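PDB 1RW1: ArsC family reductase from Pseudomonas aeruginosa, which probably acts as a glutathione-dependent thiol reductase of the ArsC family, though its physiological substrate is not established. Local coordinates for residues Thr61-Leu65 against Gln85-Ile89. Numbering follows the deposited sequence.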
# COMPACT_ATOMS: atom_id res chain seq x y z
N THR A 61 -9.15 10.29 2.51
CA THR A 61 -9.82 9.44 3.48
C THR A 61 -9.33 9.75 4.90
O THR A 61 -10.12 9.88 5.85
CB THR A 61 -9.65 7.99 3.10
OG1 THR A 61 -10.19 7.85 1.78
CG2 THR A 61 -10.44 7.09 4.01
N PHE A 62 -8.02 9.86 5.05
CA PHE A 62 -7.49 10.25 6.35
C PHE A 62 -7.93 11.65 6.75
O PHE A 62 -8.30 11.88 7.90
CB PHE A 62 -5.96 10.12 6.37
CG PHE A 62 -5.36 10.38 7.73
CD1 PHE A 62 -5.02 11.67 8.10
CD2 PHE A 62 -5.17 9.35 8.64
CE1 PHE A 62 -4.49 11.92 9.34
CE2 PHE A 62 -4.66 9.61 9.89
CZ PHE A 62 -4.32 10.89 10.24
N ARG A 63 -7.91 12.59 5.80
CA ARG A 63 -8.27 13.98 6.13
C ARG A 63 -9.62 14.04 6.80
O ARG A 63 -9.84 14.87 7.67
CB ARG A 63 -8.26 14.91 4.88
CG ARG A 63 -6.86 15.33 4.36
CD ARG A 63 -6.81 16.17 3.02
NE ARG A 63 -6.16 15.41 1.95
CZ ARG A 63 -6.60 15.32 0.70
NH1 ARG A 63 -7.70 15.97 0.35
NH2 ARG A 63 -5.94 14.61 -0.22
N LYS A 64 -10.52 13.16 6.37
CA LYS A 64 -11.91 13.18 6.82
C LYS A 64 -12.12 12.57 8.22
O LYS A 64 -13.20 12.70 8.76
CB LYS A 64 -12.82 12.44 5.81
CG LYS A 64 -13.16 13.21 4.55
CD LYS A 64 -14.19 12.47 3.68
CE LYS A 64 -14.51 13.27 2.42
NZ LYS A 64 -14.34 12.48 1.17
N LEU A 65 -11.15 11.89 8.79
CA LEU A 65 -11.35 11.27 10.11
C LEU A 65 -11.66 12.29 11.19
O LEU A 65 -11.34 13.47 11.04
CB LEU A 65 -10.10 10.51 10.53
CG LEU A 65 -9.75 9.26 9.70
CD1 LEU A 65 -8.41 8.73 10.10
CD2 LEU A 65 -10.81 8.18 9.81
N GLN A 85 -10.54 0.73 6.90
CA GLN A 85 -10.66 1.60 5.72
C GLN A 85 -9.40 1.47 4.86
O GLN A 85 -8.53 2.35 4.89
CB GLN A 85 -10.89 3.05 6.12
CG GLN A 85 -12.27 3.28 6.70
CD GLN A 85 -12.46 4.72 7.07
OE1 GLN A 85 -12.84 5.55 6.20
NE2 GLN A 85 -12.15 5.07 8.29
N PRO A 86 -9.32 0.42 4.04
CA PRO A 86 -8.15 0.24 3.18
C PRO A 86 -7.86 1.37 2.21
O PRO A 86 -6.73 1.42 1.70
CB PRO A 86 -8.47 -1.06 2.44
CG PRO A 86 -9.37 -1.80 3.37
CD PRO A 86 -10.21 -0.76 4.02
N SER A 87 -8.81 2.25 1.93
CA SER A 87 -8.54 3.44 1.13
C SER A 87 -7.39 4.26 1.67
O SER A 87 -6.75 4.97 0.89
CB SER A 87 -9.81 4.29 1.03
OG SER A 87 -9.60 5.57 0.48
N MSE A 88 -7.13 4.19 2.98
CA MSE A 88 -6.06 4.94 3.65
C MSE A 88 -4.69 4.35 3.48
O MSE A 88 -3.73 4.93 3.96
CB MSE A 88 -6.37 5.07 5.15
CG MSE A 88 -7.53 6.02 5.35
SE MSE A 88 -7.64 6.77 7.09
CE MSE A 88 -6.34 5.53 7.83
N ILE A 89 -4.57 3.16 2.90
CA ILE A 89 -3.25 2.54 2.69
C ILE A 89 -2.59 3.17 1.47
O ILE A 89 -3.20 3.29 0.42
CB ILE A 89 -3.38 1.02 2.49
CG1 ILE A 89 -4.13 0.38 3.67
CG2 ILE A 89 -2.02 0.39 2.32
CD1 ILE A 89 -4.62 -1.02 3.36
O HOH W 1 -12.64 8.62 6.30
O HOH W 2 -7.09 8.11 0.84
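Thr61 meets the 3-10 turn at 86-88 with both branches of its side chain. Its hydroxyl pairs with that of Ser87, OG1 of Thr61 lying 2.7 Å from OG of Ser87 in a hydrogen bond that either could donate. Its methyl presses on the selenomethionine Met88, with CG2 of Thr61 3.4 Å from CG of Met88. Met88 was modelled in two conformers, and its contacts here are those of one of them. The first torsion of Thr61 (chi1 -58°) makes this division: OG1 lies beside the backbone N, while CG2 stands anti to it.

Beyond CG, the selenium of Met88 enters an apolar corner of the 61-65 segment. SE of Met88 sits 3.6 Å from CA of Phe62. SE of Met88 also lies 5.1 Å from the centroid of the Phe62 ring and 75° off its normal, at the ring edge, a Met-aromatic contact. Leu65 reaches toward Met88 tip to tip, and CD1 of Leu65 is 3.7 Å from SE of Met88. Leu55 and Leu81 also touch Met88, which is buried.

Gln85 borders this apolar patch with an extended side chain. NE2 of Gln85 lies 3.7 Å from CD2 of Leu65, the two side chains running past each other in opposite directions. Water 1 bridges the Thr61 carbonyl oxygen and Gln85 OE1, donating to both. Water 2 donates to the Ser87 carbonyl oxygen and weakly accepts from Thr61 N.

The contact packs the short helix 60-63 against the turn that follows helix 75-84. Both segments belong to the helical region between strands 27-31 and 93-95, an insertion in the thioredoxin fold as in other ArsC family proteins.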